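Local coordinates for protein phosphatidylserine synthase (Haemophilus influenzae, PDB 3HSI) that belongs to the phospholipase D superfamily of enzymes and carries an active-site motif of that superfamily together with a second domain of the same kind, at residues Q41-I46 against G66-D71; K51-T56 against F146-T151; Q61-G66 against I159-L164; I29-S34 against R174-T179. All blocks are in the same frame, centred on the assembly; numbering follows the deposited sequence.

Contact 1. Residues Q41-I46 against G66-D71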
loop_
_atom_site.group_PDB
_atom_site.type_symbol
_atom_site.label_atom_id
_atom_site.label_comp_id
_atom_site.label_asym_id
_atom_site.label_seq_id
_atom_site.Cartn_x
_atom_site.Cartn_y
_atom_site.Cartn_z
ATOM N N GLN C 41 6.098 26.795 -26.069
ATOM C CA GLN C 41 6.835 27.348 -24.937
ATOM C C GLN C 41 8.052 26.512 -24.525
ATOM O O GLN C 41 9.140 27.053 -24.396
ATOM C CB GLN C 41 5.920 27.630 -23.726
ATOM C CG GLN C 41 5.192 28.963 -23.798
ATOM C CD GLN C 41 6.069 30.110 -24.281
ATOM O OE1 GLN C 41 7.121 30.382 -23.722
ATOM N NE2 GLN C 41 5.644 30.765 -25.343
ATOM N N ILE C 42 7.879 25.205 -24.368
ATOM C CA ILE C 42 9.012 24.301 -24.098
ATOM C C ILE C 42 10.154 24.582 -25.083
ATOM O O ILE C 42 11.256 24.888 -24.675
ATOM C CB ILE C 42 8.620 22.804 -24.157
ATOM C CG1 ILE C 42 7.657 22.461 -23.030
ATOM C CG2 ILE C 42 9.874 21.894 -24.056
ATOM C CD1 ILE C 42 6.910 21.177 -23.305
ATOM N N ILE C 43 9.865 24.514 -26.369
ATOM C CA ILE C 43 10.870 24.750 -27.388
ATOM C C ILE C 43 11.577 26.115 -27.279
ATOM O O ILE C 43 12.804 26.184 -27.289
ATOM C CB ILE C 43 10.296 24.544 -28.788
ATOM C CG1 ILE C 43 9.890 23.073 -28.942
ATOM C CG2 ILE C 43 11.336 24.968 -29.859
ATOM C CD1 ILE C 43 9.222 22.728 -30.289
ATOM N N GLU C 44 10.798 27.177 -27.117
ATOM C CA GLU C 44 11.326 28.536 -27.013
ATOM C C GLU C 44 12.220 28.715 -25.760
ATOM O O GLU C 44 13.285 29.396 -25.786
ATOM C CB GLU C 44 10.133 29.482 -26.929
ATOM C CG GLU C 44 10.450 30.906 -27.206
ATOM C CD GLU C 44 9.200 31.773 -27.306
ATOM O OE1 GLU C 44 8.075 31.222 -27.317
ATOM O OE2 GLU C 44 9.348 33.015 -27.379
ATOM N N LEU C 45 11.782 28.102 -24.672
ATOM C CA LEU C 45 12.508 28.163 -23.412
ATOM C C LEU C 45 13.830 27.377 -23.466
ATOM O O LEU C 45 14.859 27.852 -22.929
ATOM C CB LEU C 45 11.626 27.677 -22.243
ATOM C CG LEU C 45 10.572 28.716 -21.839
ATOM C CD1 LEU C 45 9.706 28.143 -20.737
ATOM C CD2 LEU C 45 11.218 30.083 -21.442
ATOM N N ILE C 46 13.820 26.219 -24.138
ATOM C CA ILE C 46 15.034 25.415 -24.300
ATOM C C ILE C 46 16.051 26.188 -25.146
ATOM O O ILE C 46 17.222 26.293 -24.754
ATOM C CB ILE C 46 14.751 24.023 -24.915
ATOM C CG1 ILE C 46 14.027 23.110 -23.904
ATOM C CG2 ILE C 46 16.052 23.339 -25.381
ATOM C CD1 ILE C 46 13.399 21.871 -24.547
ATOM N N GLY C 66 8.761 13.415 -28.118
ATOM C CA GLY C 66 9.926 13.180 -27.246
ATOM C C GLY C 66 11.235 13.486 -27.953
ATOM O O GLY C 66 12.135 14.100 -27.370
ATOM N N GLN C 67 11.323 13.063 -29.215
ATOM C CA GLN C 67 12.508 13.183 -30.013
ATOM C C GLN C 67 12.767 14.634 -30.401
ATOM O O GLN C 67 13.912 15.088 -30.372
ATOM C CB GLN C 67 12.389 12.320 -31.279
ATOM C CG GLN C 67 13.624 12.365 -32.205
ATOM C CD GLN C 67 14.837 11.638 -31.614
ATOM O OE1 GLN C 67 14.808 10.420 -31.408
ATOM N NE2 GLN C 67 15.904 12.393 -31.306
ATOM N N GLU C 68 11.712 15.344 -30.781
ATOM C CA GLU C 68 11.826 16.754 -31.133
ATOM C C GLU C 68 12.309 17.544 -29.913
ATOM O O GLU C 68 13.218 18.373 -30.025
ATOM C CB GLU C 68 10.490 17.288 -31.603
ATOM C CG GLU C 68 10.599 18.643 -32.289
ATOM C CD GLU C 68 9.267 19.165 -32.802
ATOM O OE1 GLU C 68 8.275 18.392 -32.866
ATOM O OE2 GLU C 68 9.218 20.372 -33.145
ATOM N N ILE C 69 11.766 17.248 -28.739
ATOM C CA ILE C 69 12.190 17.997 -27.554
ATOM C C ILE C 69 13.628 17.670 -27.191
ATOM O O ILE C 69 14.424 18.588 -26.939
ATOM C CB ILE C 69 11.244 17.835 -26.333
ATOM C CG1 ILE C 69 9.804 18.249 -26.681
ATOM C CG2 ILE C 69 11.752 18.653 -25.143
ATOM C CD1 ILE C 69 9.680 19.548 -27.505
ATOM N N LEU C 70 13.978 16.382 -27.201
ATOM C CA LEU C 70 15.343 15.974 -26.839
ATOM C C LEU C 70 16.369 16.513 -27.830
ATOM O O LEU C 70 17.472 16.899 -27.434
ATOM C CB LEU C 70 15.440 14.467 -26.705
ATOM C CG LEU C 70 16.737 13.903 -26.125
ATOM C CD1 LEU C 70 17.078 14.615 -24.809
ATOM C CD2 LEU C 70 16.638 12.391 -25.921
ATOM N N ASP C 71 15.996 16.557 -29.109
ATOM C CA ASP C 71 16.806 17.220 -30.144
ATOM C C ASP C 71 17.106 18.684 -29.849
ATOM O O ASP C 71 18.226 19.138 -30.098
ATOM C CB ASP C 71 16.128 17.143 -31.499
ATOM C CG ASP C 71 16.242 15.785 -32.115
ATOM O OD1 ASP C 71 17.152 15.024 -31.710
ATOM O OD2 ASP C 71 15.418 15.464 -32.991
#
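I69 meets three isoleucines of the neighbouring helix, I42, I43 and I46, and is the centre of this mainly apolar seam. The two helical segments run almost the same way, 18° between their directions, with axes 10.4 Å apart at the closest, and I43 and I69 have the nearest CA atoms. From its CB the I69 side chain splits into two arms. The CG2 methyl, anti to the backbone N, faces the gap between I46 CD1, 3.7 Å away, and I42 CG2, 3.9 Å away. The CG1 arm leaves CB anti to the carbonyl carbon (chi1 -57°) and turns back at chi2 (-44°); its CG1 packs on L164, and its terminal CD1 comes 3.8 Å from I43 CG1. I42 and I46, one helical turn apart, each cross I69 at about a right angle, I42 offering its branch methyl and I46 the end of its longer arm. At the edge of the seam, I43 CD1 lies 3.7 Å from E68 OE2, a plain van der Waals contact. The polar business of E68 is elsewhere, its OE1 forming a salt bridge with K39 and accepting a hydrogen bond from Q166. No hydrogen bond joins the segments, so dispersion and burial hold them together. I46 carries the seam onward to I73 and V76 of helix 64-79, while I46 and L45 also rest on F148 of strand 146-148; W60 touches I69 and L70, and L70 packs on W110 of helix 107-118.

Contact 2. Residues K51-T56 against F146-T151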
loop_
_atom_site.group_PDB
_atom_site.type_symbol
_atom_site.label_atom_id
_atom_site.label_comp_id
_atom_site.label_asym_id
_atom_site.label_seq_id
_atom_site.Cartn_x
_atom_site.Cartn_y
_atom_site.Cartn_z
ATOM N N LYS C 51 21.950 28.895 -18.644
ATOM C CA LYS C 51 22.570 28.355 -17.435
ATOM C C LYS C 51 22.116 26.946 -17.081
ATOM O O LYS C 51 22.932 26.080 -16.803
ATOM C CB LYS C 51 22.314 29.315 -16.262
ATOM C CG LYS C 51 23.034 30.678 -16.471
ATOM C CD LYS C 51 22.254 31.841 -15.869
ATOM C CE LYS C 51 23.151 33.083 -15.752
ATOM N NZ LYS C 51 22.702 34.008 -14.647
ATOM N N ARG C 52 20.816 26.700 -17.094
ATOM C CA ARG C 52 20.315 25.402 -16.619
ATOM C C ARG C 52 18.959 25.036 -17.198
ATOM O O ARG C 52 18.171 25.930 -17.588
ATOM C CB ARG C 52 20.200 25.402 -15.095
ATOM C CG ARG C 52 19.074 26.335 -14.586
ATOM C CD ARG C 52 19.247 26.668 -13.125
ATOM N NE ARG C 52 18.294 27.705 -12.753
ATOM C CZ ARG C 52 18.174 28.235 -11.540
ATOM N NH1 ARG C 52 18.953 27.832 -10.532
ATOM N NH2 ARG C 52 17.262 29.171 -11.343
ATOM N N ILE C 53 18.708 23.722 -17.218
ATOM C CA ILE C 53 17.443 23.147 -17.597
ATOM C C ILE C 53 17.195 21.950 -16.698
ATOM O O ILE C 53 17.899 20.936 -16.800
ATOM C CB ILE C 53 17.408 22.701 -19.083
ATOM C CG1 ILE C 53 17.513 23.924 -20.028
ATOM C CG2 ILE C 53 16.123 21.890 -19.369
ATOM C CD1 ILE C 53 17.782 23.582 -21.506
ATOM N N TYR C 54 16.228 22.103 -15.802
ATOM C CA TYR C 54 15.750 21.035 -14.929
ATOM C C TYR C 54 14.321 20.687 -15.298
ATOM O O TYR C 54 13.486 21.585 -15.524
ATOM C CB TYR C 54 15.812 21.446 -13.443
ATOM C CG TYR C 54 17.227 21.454 -12.837
ATOM C CD1 TYR C 54 17.574 20.558 -11.802
ATOM C CD2 TYR C 54 18.206 22.328 -13.307
ATOM C CE1 TYR C 54 18.858 20.551 -11.246
ATOM C CE2 TYR C 54 19.500 22.332 -12.761
ATOM C CZ TYR C 54 19.815 21.442 -11.730
ATOM O OH TYR C 54 21.077 21.455 -11.188
ATOM N N VAL C 55 14.055 19.394 -15.337
ATOM C CA VAL C 55 12.769 18.829 -15.683
ATOM C C VAL C 55 12.536 17.664 -14.722
ATOM O O VAL C 55 13.438 16.839 -14.547
ATOM C CB VAL C 55 12.792 18.286 -17.129
ATOM C CG1 VAL C 55 11.585 17.406 -17.407
ATOM C CG2 VAL C 55 12.851 19.428 -18.150
ATOM N N THR C 56 11.381 17.658 -14.048
ATOM C CA THR C 56 10.864 16.484 -13.335
ATOM C C THR C 56 9.549 16.204 -14.042
ATOM O O THR C 56 8.742 17.095 -14.182
ATOM C CB THR C 56 10.541 16.714 -11.793
ATOM O OG1 THR C 56 9.660 17.852 -11.650
ATOM C CG2 THR C 56 11.771 16.948 -10.983
ATOM N N PHE C 146 9.374 22.421 -14.779
ATOM C CA PHE C 146 10.506 22.565 -15.648
ATOM C C PHE C 146 11.100 23.918 -15.296
ATOM O O PHE C 146 10.393 24.909 -15.197
ATOM C CB PHE C 146 10.083 22.643 -17.121
ATOM C CG PHE C 146 9.268 21.488 -17.609
ATOM C CD1 PHE C 146 9.194 20.293 -16.905
ATOM C CD2 PHE C 146 8.593 21.593 -18.814
ATOM C CE1 PHE C 146 8.441 19.221 -17.379
ATOM C CE2 PHE C 146 7.852 20.530 -19.311
ATOM C CZ PHE C 146 7.780 19.325 -18.585
ATOM N N VAL C 147 12.410 23.971 -15.112
ATOM C CA VAL C 147 13.050 25.224 -14.839
ATOM C C VAL C 147 14.043 25.466 -15.948
ATOM O O VAL C 147 14.894 24.624 -16.207
ATOM C CB VAL C 147 13.752 25.212 -13.465
ATOM C CG1 VAL C 147 14.554 26.527 -13.229
ATOM C CG2 VAL C 147 12.740 24.927 -12.332
ATOM N N PHE C 148 13.910 26.616 -16.607
ATOM C CA PHE C 148 14.861 27.049 -17.630
ATOM C C PHE C 148 15.415 28.338 -17.117
ATOM O O PHE C 148 14.704 29.345 -17.066
ATOM C CB PHE C 148 14.167 27.283 -18.980
ATOM C CG PHE C 148 13.325 26.116 -19.440
ATOM C CD1 PHE C 148 11.990 26.019 -19.073
ATOM C CD2 PHE C 148 13.865 25.121 -20.246
ATOM C CE1 PHE C 148 11.221 24.964 -19.498
ATOM C CE2 PHE C 148 13.093 24.055 -20.683
ATOM C CZ PHE C 148 11.782 23.961 -20.304
ATOM N N ASP C 149 16.687 28.319 -16.739
ATOM C CA ASP C 149 17.303 29.468 -16.115
ATOM C C ASP C 149 16.439 29.919 -14.951
ATOM O O ASP C 149 16.328 29.151 -13.985
ATOM C CB ASP C 149 17.622 30.562 -17.149
ATOM C CG ASP C 149 18.707 30.122 -18.117
ATOM O OD1 ASP C 149 19.202 28.984 -17.967
ATOM O OD2 ASP C 149 19.064 30.901 -19.030
ATOM N N ASP C 150 15.821 31.104 -15.056
ATOM C CA ASP C 150 14.972 31.689 -14.012
ATOM C C ASP C 150 13.451 31.606 -14.324
ATOM O O ASP C 150 12.641 32.316 -13.698
ATOM C CB ASP C 150 15.350 33.155 -13.777
ATOM C CG ASP C 150 16.697 33.332 -13.076
ATOM O OD1 ASP C 150 17.159 32.416 -12.345
ATOM O OD2 ASP C 150 17.297 34.427 -13.246
ATOM N N THR C 151 13.058 30.731 -15.257
ATOM C CA THR C 151 11.651 30.567 -15.620
ATOM C C THR C 151 11.097 29.180 -15.233
ATOM O O THR C 151 11.695 28.146 -15.572
ATOM C CB THR C 151 11.451 30.889 -17.130
ATOM O OG1 THR C 151 11.948 32.208 -17.358
ATOM C CG2 THR C 151 9.998 30.872 -17.545
#
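Strands 52-56 and 146-148 run antiparallel, their axes 4.6 Å apart and at 177°, with Y54 and V147 as the hydrogen-bonded pair and I53-F148 and V55-F146 as non-hydrogen-bonded pairs on the other face. V147 N donates to Y54 O at 2.6 Å, a short bond answered by Y54 N to V147 O. Where the second strand enters its type II' turn, from F148 to T151, D149 N still donates to R52 O, and its side chain adds to the ladder. Its OD1 accepts two backbone N-H groups, K51 N at 2.8 Å, from the syn side but tilted out of the carboxylate plane, and R52 N at 2.9 Å, nearly straight at 169°. R52 answers with its side chain, CG set between the backbone N and the carbonyl carbon and the chain extended to NE: NE (2.7 Å) and NH2 (2.8 Å) both reach D149 O, which lies in the guanidinium plane while the two donors approach from one face of the carbonyl. This side-on grip fixes the rotation of the guanidinium. NH2 also makes a long salt bridge to D150 OD1, the two planes 77° apart, and another to D185. On the face shared by I53, V55, F146 and F148, V55 CG1 lies 3.6 Å from F146 CE1, and I53 CG1 lies 3.8 Å from F148 CD2. Strand 84-90 pairs with the other edge of 52-56; helix 35-48 packs on F146 and F148, and helix 181-195 packs on R52 and Y54, whose hydroxyl bonds to D84.

Contact 3. Residues Q61-G66 against I159-L164; sequences QKDEAG and INNVYL
N161, A65 and I159 lose the most surface where the start of helix 64-79 meets the loop 159-164, an interlock that ties part of the phospholipase D motif region to this helix start. The amide of N161 lies stacked on the carboxylate of D63, the planes 7° apart, and reaches past it to the helix start. Its CG stands anti to the carbonyl carbon (chi1 -68°), which lets OD1 accept from A65 N at 2.9 Å, nearly along the C=O axis, while ND2 donates to E64 OE1 at 3.1 Å from above that carboxylate. The backbone N of N161 is bonded in turn to D63 OD2 at 2.8 Å. D63, the N-cap residue, spends its other oxygen on the capping bond from G66 N to OD1. A65 turns its methyl toward the loop: CB lies 3.4 Å from N161 OD1, 3.6 Å from N160 O and 4.0 Å from L164 CD2. I159 uses its carbonyl as well as its side chain, O taking a nearly straight bond (174°) from Q61 N, while CG2 rests on G66 CA at 3.8 Å. N160 OD1 accepts from Y163 N in an Asx motif that shapes the loop from within. Two N-H groups of the helix's first turn are thus satisfied by side chains, one from D63 and one from N161 across the contact, and the positive end of the helix dipole would be expected to strengthen both bonds.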
loop_
_atom_site.group_PDB
_atom_site.type_symbol
_atom_site.label_atom_id
_atom_site.label_comp_id
_atom_site.label_asym_id
_atom_site.label_seq_id
_atom_site.Cartn_x
_atom_site.Cartn_y
_atom_site.Cartn_z
ATOM N N GLN C 61 8.732 10.190 -23.287
ATOM C CA GLN C 61 8.532 9.061 -24.194
ATOM C C GLN C 61 9.411 9.151 -25.438
ATOM O O GLN C 61 9.642 10.227 -25.977
ATOM C CB GLN C 61 7.068 9.028 -24.610
ATOM C CG GLN C 61 6.640 7.828 -25.409
ATOM C CD GLN C 61 6.589 6.561 -24.557
ATOM O OE1 GLN C 61 6.445 6.616 -23.332
ATOM N NE2 GLN C 61 6.719 5.420 -25.201
ATOM N N LYS C 62 9.861 8.001 -25.902
ATOM C CA LYS C 62 10.619 7.907 -27.144
ATOM C C LYS C 62 9.871 8.247 -28.462
ATOM O O LYS C 62 10.408 7.990 -29.533
ATOM C CB LYS C 62 11.181 6.493 -27.270
ATOM C CG LYS C 62 10.103 5.425 -27.155
ATOM C CD LYS C 62 10.635 4.023 -27.423
ATOM C CE LYS C 62 9.445 3.115 -27.812
ATOM N NZ LYS C 62 9.878 1.820 -28.401
ATOM N N ASP C 63 8.657 8.771 -28.424
ATOM C CA ASP C 63 7.919 8.966 -29.673
ATOM C C ASP C 63 8.399 10.249 -30.377
ATOM O O ASP C 63 9.448 10.791 -30.029
ATOM C CB ASP C 63 6.412 8.968 -29.395
ATOM C CG ASP C 63 6.004 10.059 -28.397
ATOM O OD1 ASP C 63 6.798 11.016 -28.216
ATOM O OD2 ASP C 63 4.887 9.981 -27.825
ATOM N N GLU C 64 7.646 10.735 -31.363
ATOM C CA GLU C 64 8.131 11.858 -32.205
ATOM C C GLU C 64 8.258 13.190 -31.482
ATOM O O GLU C 64 9.175 13.959 -31.763
ATOM C CB GLU C 64 7.267 12.037 -33.450
ATOM C CG GLU C 64 7.373 10.886 -34.407
ATOM C CD GLU C 64 6.284 9.822 -34.199
ATOM O OE1 GLU C 64 5.803 9.596 -33.060
ATOM O OE2 GLU C 64 5.909 9.193 -35.209
ATOM N N ALA C 65 7.315 13.475 -30.593
ATOM C CA ALA C 65 7.396 14.667 -29.736
ATOM C C ALA C 65 8.603 14.573 -28.765
ATOM O O ALA C 65 9.391 15.525 -28.634
ATOM C CB ALA C 65 6.076 14.887 -28.975
ATOM N N GLY C 66 8.761 13.415 -28.118
ATOM C CA GLY C 66 9.926 13.180 -27.246
ATOM C C GLY C 66 11.235 13.486 -27.953
ATOM O O GLY C 66 12.135 14.100 -27.370
ATOM N N ILE C 159 6.096 14.253 -21.383
ATOM C CA ILE C 159 6.553 14.516 -22.748
ATOM C C ILE C 159 6.225 13.293 -23.592
ATOM O O ILE C 159 6.867 12.253 -23.466
ATOM C CB ILE C 159 8.089 14.809 -22.846
ATOM C CG1 ILE C 159 8.519 15.897 -21.860
ATOM C CG2 ILE C 159 8.508 15.173 -24.286
ATOM C CD1 ILE C 159 8.151 17.300 -22.294
ATOM N N ASN C 160 5.195 13.427 -24.421
ATOM C CA ASN C 160 4.889 12.460 -25.495
ATOM C C ASN C 160 4.005 13.170 -26.532
ATOM O O ASN C 160 3.672 14.339 -26.339
ATOM C CB ASN C 160 4.216 11.184 -24.942
ATOM C CG ASN C 160 2.831 11.438 -24.437
ATOM O OD1 ASN C 160 2.296 12.529 -24.604
ATOM N ND2 ASN C 160 2.225 10.426 -23.811
ATOM N N ASN C 161 3.612 12.467 -27.590
ATOM C CA ASN C 161 2.771 13.044 -28.656
ATOM C C ASN C 161 1.477 13.716 -28.193
ATOM O O ASN C 161 1.169 14.852 -28.590
ATOM C CB ASN C 161 2.434 11.980 -29.726
ATOM C CG ASN C 161 3.651 11.540 -30.534
ATOM O OD1 ASN C 161 4.650 12.251 -30.633
ATOM N ND2 ASN C 161 3.572 10.343 -31.101
ATOM N N VAL C 162 0.687 13.009 -27.392
ATOM C CA VAL C 162 -0.603 13.581 -27.012
ATOM C C VAL C 162 -0.505 14.834 -26.129
ATOM O O VAL C 162 -1.172 15.826 -26.404
ATOM C CB VAL C 162 -1.681 12.518 -26.561
ATOM C CG1 VAL C 162 -2.076 11.671 -27.776
ATOM C CG2 VAL C 162 -1.196 11.640 -25.395
ATOM N N TYR C 163 0.405 14.835 -25.152
ATOM C CA TYR C 163 0.554 16.005 -24.281
ATOM C C TYR C 163 1.040 17.242 -25.035
ATOM O O TYR C 163 0.751 18.379 -24.625
ATOM C CB TYR C 163 1.506 15.718 -23.103
ATOM C CG TYR C 163 0.915 14.904 -21.959
ATOM C CD1 TYR C 163 1.423 13.648 -21.634
ATOM C CD2 TYR C 163 -0.137 15.408 -21.196
ATOM C CE1 TYR C 163 0.881 12.899 -20.568
ATOM C CE2 TYR C 163 -0.686 14.682 -20.142
ATOM C CZ TYR C 163 -0.163 13.434 -19.817
ATOM O OH TYR C 163 -0.729 12.728 -18.765
ATOM N N LEU C 164 1.778 17.042 -26.121
ATOM C CA LEU C 164 2.296 18.169 -26.899
ATOM C C LEU C 164 1.544 18.412 -28.223
ATOM O O LEU C 164 1.954 19.261 -29.046
ATOM C CB LEU C 164 3.792 17.954 -27.154
ATOM C CG LEU C 164 4.747 18.406 -26.034
ATOM C CD1 LEU C 164 4.319 17.912 -24.686
ATOM C CD2 LEU C 164 6.138 17.923 -26.309
#

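Contact 4. Residues I29-S34 against R174-T179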
loop_
_atom_site.group_PDB
_atom_site.type_symbol
_atom_site.label_atom_id
_atom_site.label_comp_id
_atom_site.label_asym_id
_atom_site.label_seq_id
_atom_site.Cartn_x
_atom_site.Cartn_y
_atom_site.Cartn_z
ATOM N N ILE C 29 3.355 35.958 -14.400
ATOM C CA ILE C 29 2.637 34.683 -14.610
ATOM C C ILE C 29 1.803 34.720 -15.877
ATOM O O ILE C 29 1.103 35.696 -16.124
ATOM C CB ILE C 29 1.649 34.330 -13.439
ATOM C CG1 ILE C 29 2.265 34.654 -12.108
ATOM C CG2 ILE C 29 1.288 32.836 -13.443
ATOM C CD1 ILE C 29 1.386 35.524 -11.243
ATOM N N GLU C 30 1.869 33.639 -16.653
ATOM C CA GLU C 30 0.969 33.399 -17.799
ATOM C C GLU C 30 0.358 32.005 -17.686
ATOM O O GLU C 30 1.073 31.030 -17.450
ATOM C CB GLU C 30 1.714 33.481 -19.131
ATOM C CG GLU C 30 2.367 34.826 -19.392
ATOM C CD GLU C 30 3.126 34.868 -20.714
ATOM O OE1 GLU C 30 2.862 34.009 -21.595
ATOM O OE2 GLU C 30 3.982 35.773 -20.874
ATOM N N PHE C 31 -0.954 31.918 -17.859
ATOM C CA PHE C 31 -1.655 30.637 -18.033
ATOM C C PHE C 31 -1.721 30.418 -19.556
ATOM O O PHE C 31 -2.342 31.210 -20.245
ATOM C CB PHE C 31 -3.086 30.718 -17.480
ATOM C CG PHE C 31 -3.167 30.917 -15.993
ATOM C CD1 PHE C 31 -3.262 32.192 -15.451
ATOM C CD2 PHE C 31 -3.155 29.817 -15.124
ATOM C CE1 PHE C 31 -3.333 32.387 -14.075
ATOM C CE2 PHE C 31 -3.214 29.995 -13.737
ATOM C CZ PHE C 31 -3.303 31.289 -13.215
ATOM N N LEU C 32 -1.051 29.387 -20.063
ATOM C CA LEU C 32 -1.077 29.014 -21.493
ATOM C C LEU C 32 -2.426 28.393 -21.839
ATOM O O LEU C 32 -3.104 27.868 -20.961
ATOM C CB LEU C 32 0.054 28.016 -21.821
ATOM C CG LEU C 32 1.482 28.322 -21.352
ATOM C CD1 LEU C 32 2.453 27.284 -21.937
ATOM C CD2 LEU C 32 1.933 29.747 -21.707
ATOM N N GLY C 33 -2.807 28.440 -23.110
ATOM C CA GLY C 33 -4.172 28.070 -23.504
ATOM C C GLY C 33 -4.390 26.614 -23.905
ATOM O O GLY C 33 -5.499 26.101 -23.789
ATOM N N SER C 34 -3.341 25.945 -24.377
ATOM C CA SER C 34 -3.520 24.683 -25.078
ATOM C C SER C 34 -2.219 23.920 -25.066
ATOM O O SER C 34 -1.170 24.496 -24.777
ATOM C CB SER C 34 -3.863 24.981 -26.526
ATOM O OG SER C 34 -2.717 25.558 -27.128
ATOM N N ARG C 174 -3.145 21.641 -17.865
ATOM C CA ARG C 174 -2.979 23.064 -17.603
ATOM C C ARG C 174 -1.518 23.422 -17.592
ATOM O O ARG C 174 -0.695 22.587 -17.282
ATOM C CB ARG C 174 -3.575 23.433 -16.258
ATOM C CG ARG C 174 -5.061 23.485 -16.262
ATOM C CD ARG C 174 -5.551 23.695 -14.856
ATOM N NE ARG C 174 -5.335 25.060 -14.387
ATOM C CZ ARG C 174 -5.187 25.395 -13.106
ATOM N NH1 ARG C 174 -5.203 24.467 -12.159
ATOM N NH2 ARG C 174 -5.057 26.666 -12.768
ATOM N N TYR C 175 -1.187 24.666 -17.952
ATOM C CA TYR C 175 0.216 25.045 -18.116
ATOM C C TYR C 175 0.405 26.451 -17.604
ATOM O O TYR C 175 -0.282 27.374 -18.055
ATOM C CB TYR C 175 0.639 24.977 -19.612
ATOM C CG TYR C 175 -0.089 23.886 -20.374
ATOM C CD1 TYR C 175 0.423 22.594 -20.448
ATOM C CD2 TYR C 175 -1.324 24.135 -20.961
ATOM C CE1 TYR C 175 -0.247 21.597 -21.139
ATOM C CE2 TYR C 175 -2.017 23.136 -21.639
ATOM C CZ TYR C 175 -1.487 21.874 -21.716
ATOM O OH TYR C 175 -2.206 20.901 -22.371
ATOM N N GLN C 176 1.330 26.621 -16.664
ATOM C CA GLN C 176 1.625 27.945 -16.149
ATOM C C GLN C 176 3.096 28.272 -16.283
ATOM O O GLN C 176 3.966 27.500 -15.872
ATOM C CB GLN C 176 1.189 28.098 -14.704
ATOM C CG GLN C 176 -0.289 28.041 -14.541
ATOM C CD GLN C 176 -0.784 26.619 -14.482
ATOM O OE1 GLN C 176 -0.044 25.715 -14.086
ATOM N NE2 GLN C 176 -2.032 26.402 -14.884
ATOM N N LYS C 177 3.352 29.432 -16.860
ATOM C CA LYS C 177 4.699 29.944 -16.988
ATOM C C LYS C 177 4.924 31.069 -15.963
ATOM O O LYS C 177 4.180 32.056 -15.931
ATOM C CB LYS C 177 4.950 30.447 -18.426
ATOM C CG LYS C 177 6.415 30.395 -18.796
ATOM C CD LYS C 177 6.864 31.599 -19.546
ATOM C CE LYS C 177 6.128 31.796 -20.806
ATOM N NZ LYS C 177 6.906 32.757 -21.632
ATOM N N ILE C 178 5.911 30.872 -15.086
ATOM C CA ILE C 178 6.264 31.858 -14.080
ATOM C C ILE C 178 7.737 32.229 -14.172
ATOM O O ILE C 178 8.634 31.406 -13.948
ATOM C CB ILE C 178 5.933 31.393 -12.632
ATOM C CG1 ILE C 178 4.461 31.045 -12.498
ATOM C CG2 ILE C 178 6.265 32.491 -11.633
ATOM C CD1 ILE C 178 4.205 29.878 -11.530
ATOM N N THR C 179 7.957 33.477 -14.529
ATOM C CA THR C 179 9.271 34.070 -14.593
ATOM C C THR C 179 9.614 34.688 -13.227
ATOM O O THR C 179 9.168 35.783 -12.900
ATOM C CB THR C 179 9.297 35.143 -15.679
ATOM O OG1 THR C 179 8.977 34.531 -16.949
ATOM C CG2 THR C 179 10.676 35.748 -15.766
HETATM O O HOH W 1 -3.532 26.278 -18.887
#
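R174 touches F31 first, its guanidinium lying alongside the ring with the planes 11° apart and R174 NH2 3.9 Å from F31 CE2; that NH2 also forms a salt bridge with E411. Y175 O then accepts from L32 N at 2.9 Å, and a water takes over beyond it, accepting from Y175 N and donating to L32 O. The Y175 side chain sets CB 3.7 Å from L32 CD1 and carries its ring on to S34, with CE2 3.5 Å from S34 C; its OH bonds to D173 N, and F38 stacks on the ring. Q176 CG lies 3.4 Å from F31 CD2, and the bend at chi2 (83°) brings NE2 near the same ring atom. K177 is the hydrogen-bonded partner of E30: each N donates to the other's O, K177 N to E30 O at 2.8 Å. Their side chains run together, but K177 NZ and E30 OE1 stay 4.2 Å apart, too far for a salt bridge, and NZ bonds to Q41. I178 closes the ladder, its CG1 3.8 Å from I29 CG2. Chemically, the antiparallel pairing carries the contact until it frays past L32, where the water bridges the backbone in place of a direct bond, and the charged ends of R174 and K177 find their bonded partners outside it.

How the contacts relate
From the N terminus, strand 29-31 leads into helix 35-48, then strand 52-56 and helix 64-79, and each supplies the first half of a contact. Contact 4 closes the longest loop, pairing 29-34 with 174-179, and the other three are nested inside it. Contact 1 closes a short loop between the two helices; contacts 2 and 3 return from 146-151 and 159-164, and contacts 1, 2 and 3 cross one another along the chain. Contacts 2 and 4 belong to one mixed sheet and touch through T151 and K177. Contact 1 joins the helices beside it, meeting contact 2 at F148 and contact 3 at L164, with G66 shared.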